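Side-chain contact in SPbeta prophage-derived aminoglycoside N(3')-acetyltransferase-like protein YokD (Bacillus subtilis, PDB 2NYG), which binds coenzyme A and probably acts as an N-acetyltransferase of the antibiotic-acetylating family, possibly contributing to antibiotic resistance: residues Ser251-Glu254 / Ala255-Ala259. Sequence-based numbering, arbitrary orientation.
Sequences SLTE and AVDFA
S251 O takes the amide of A255 in the first backbone bond of helix 252-268, 3.1 Å from A255 N. S251 itself is the N-cap: its OG accepts from E254 N at 3.2 Å, occupying an amide of the opening turn. Next, L252 O receives V256 N at 2.8 Å. With CG anti to the backbone N (chi1 -178°), the L252 side chain runs alongside that of V256, L252 CD2 lying 3.7 Å from V256 CG2. This is the point where strand 245-251, next to the edge strand 238-242 of the seven-stranded mixed sheet, runs directly into the C-terminal helix; L252 rests on L164 and V256 on Y165, both of helix 160-166. T253 and D257 form a second side-by-side pair, one turn apart, with the T253 CG2 methyl 4.0 Å from D257 OD2. Their polar ends converge on one outside residue, T253 OG1 bonding Y165 O and D257 OD1 bonding Y165 OH. E254 O makes the next, weak, bond, to F258 N at 3.3 Å, while the F258 ring swings off to meet F231 edge-to-face on helix 224-234.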
ATOM      1  N   SER A 251       6.972 -19.104 -20.335  1.00 33.77           N
ATOM      2  CA  SER A 251       6.714 -18.191 -21.443  1.00 32.83           C
ATOM      3  C   SER A 251       5.260 -17.703 -21.433  1.00 33.09           C
ATOM      4  O   SER A 251       4.340 -18.499 -21.298  1.00 32.88           O
ATOM      5  CB  SER A 251       7.012 -18.908 -22.751  1.00 32.81           C
ATOM      6  OG  SER A 251       6.704 -18.076 -23.848  1.00 37.55           O
ATOM      7  N   LEU A 252       5.057 -16.398 -21.566  1.00 33.39           N
ATOM      8  CA  LEU A 252       3.711 -15.867 -21.541  1.00 33.82           C
ATOM      9  C   LEU A 252       3.037 -16.154 -22.870  1.00 36.41           C
ATOM     10  O   LEU A 252       1.907 -16.645 -22.914  1.00 36.43           O
ATOM     11  CB  LEU A 252       3.730 -14.368 -21.244  1.00 34.00           C
ATOM     12  CG  LEU A 252       2.400 -13.610 -21.137  1.00 33.36           C
ATOM     13  CD1 LEU A 252       2.561 -12.374 -20.303  1.00 31.45           C
ATOM     14  CD2 LEU A 252       1.906 -13.241 -22.521  1.00 33.70           C
ATOM     15  N   THR A 253       3.753 -15.864 -23.960  1.00 38.64           N
ATOM     16  CA  THR A 253       3.256 -16.112 -25.307  1.00 39.44           C
ATOM     17  C   THR A 253       2.872 -17.587 -25.475  1.00 40.14           C
ATOM     18  O   THR A 253       1.871 -17.924 -26.100  1.00 41.17           O
ATOM     19  CB  THR A 253       4.323 -15.761 -26.329  1.00 38.43           C
ATOM     20  OG1 THR A 253       4.682 -14.385 -26.173  1.00 39.54           O
ATOM     21  CG2 THR A 253       3.816 -15.989 -27.722  1.00 37.18           C
ATOM     22  N   GLU A 254       3.692 -18.451 -24.903  1.00 40.09           N
ATOM     23  CA  GLU A 254       3.505 -19.889 -24.967  1.00 38.54           C
ATOM     24  C   GLU A 254       2.292 -20.301 -24.156  1.00 38.75           C
ATOM     25  O   GLU A 254       1.560 -21.219 -24.520  1.00 40.62           O
ATOM     26  CB  GLU A 254       4.766 -20.530 -24.424  1.00 40.31           C
ATOM     27  CG  GLU A 254       4.923 -22.015 -24.547  1.00 43.01           C
ATOM     28  CD  GLU A 254       6.380 -22.414 -24.384  1.00 45.74           C
ATOM     29  OE1 GLU A 254       6.661 -23.533 -23.913  1.00 46.82           O
ATOM     30  OE2 GLU A 254       7.258 -21.608 -24.745  1.00 47.39           O
ATOM     31  N   ALA A 255       2.076 -19.611 -23.044  1.00 38.01           N
ATOM     32  CA  ALA A 255       0.958 -19.903 -22.167  1.00 36.47           C
ATOM     33  C   ALA A 255      -0.347 -19.434 -22.795  1.00 36.10           C
ATOM     34  O   ALA A 255      -1.357 -20.128 -22.749  1.00 36.46           O
ATOM     35  CB  ALA A 255       1.170 -19.225 -20.802  1.00 34.74           C
ATOM     36  N   VAL A 256      -0.341 -18.251 -23.380  1.00 35.60           N
ATOM     37  CA  VAL A 256      -1.570 -17.759 -23.981  1.00 36.81           C
ATOM     38  C   VAL A 256      -2.016 -18.673 -25.118  1.00 36.64           C
ATOM     39  O   VAL A 256      -3.184 -19.067 -25.191  1.00 36.00           O
ATOM     40  CB  VAL A 256      -1.421 -16.307 -24.522  1.00 35.28           C
ATOM     41  CG1 VAL A 256      -2.734 -15.838 -25.129  1.00 34.01           C
ATOM     42  CG2 VAL A 256      -1.027 -15.369 -23.393  1.00 34.45           C
ATOM     43  N   ASP A 257      -1.079 -19.025 -25.989  1.00 34.93           N
ATOM     44  CA  ASP A 257      -1.402 -19.873 -27.120  1.00 34.90           C
ATOM     45  C   ASP A 257      -2.039 -21.180 -26.709  1.00 34.02           C
ATOM     46  O   ASP A 257      -3.033 -21.579 -27.299  1.00 35.60           O
ATOM     47  CB  ASP A 257      -0.160 -20.131 -27.977  1.00 34.84           C
ATOM     48  CG  ASP A 257       0.296 -18.890 -28.721  1.00 35.14           C
ATOM     49  OD1 ASP A 257      -0.538 -17.967 -28.883  1.00 34.01           O
ATOM     50  OD2 ASP A 257       1.473 -18.843 -29.150  1.00 33.95           O
ATOM     51  N   PHE A 258      -1.478 -21.835 -25.695  1.00 31.99           N
ATOM     52  CA  PHE A 258      -2.012 -23.101 -25.211  1.00 30.44           C
ATOM     53  C   PHE A 258      -3.401 -22.916 -24.626  1.00 31.20           C
ATOM     54  O   PHE A 258      -4.273 -23.754 -24.812  1.00 29.48           O
ATOM     55  CB  PHE A 258      -1.101 -23.700 -24.149  1.00 29.65           C
ATOM     56  CG  PHE A 258      -1.531 -25.056 -23.683  1.00 30.13           C
ATOM     57  CD1 PHE A 258      -1.125 -26.200 -24.362  1.00 30.72           C
ATOM     58  CD2 PHE A 258      -2.361 -25.191 -22.571  1.00 30.57           C
ATOM     59  CE1 PHE A 258      -1.541 -27.465 -23.941  1.00 32.45           C
ATOM     60  CE2 PHE A 258      -2.786 -26.446 -22.138  1.00 30.96           C
ATOM     61  CZ  PHE A 258      -2.377 -27.589 -22.824  1.00 30.68           C
ATOM     62  N   ALA A 259      -3.592 -21.814 -23.910  1.00 31.13           N
ATOM     63  CA  ALA A 259      -4.873 -21.496 -23.297  1.00 31.01           C
ATOM     64  C   ALA A 259      -5.956 -21.398 -24.372  1.00 32.08           C
ATOM     65  O   ALA A 259      -7.078 -21.884 -24.205  1.00 31.52           O
ATOM     66  CB  ALA A 259      -4.763 -20.190 -22.546  1.00 29.10           C
TER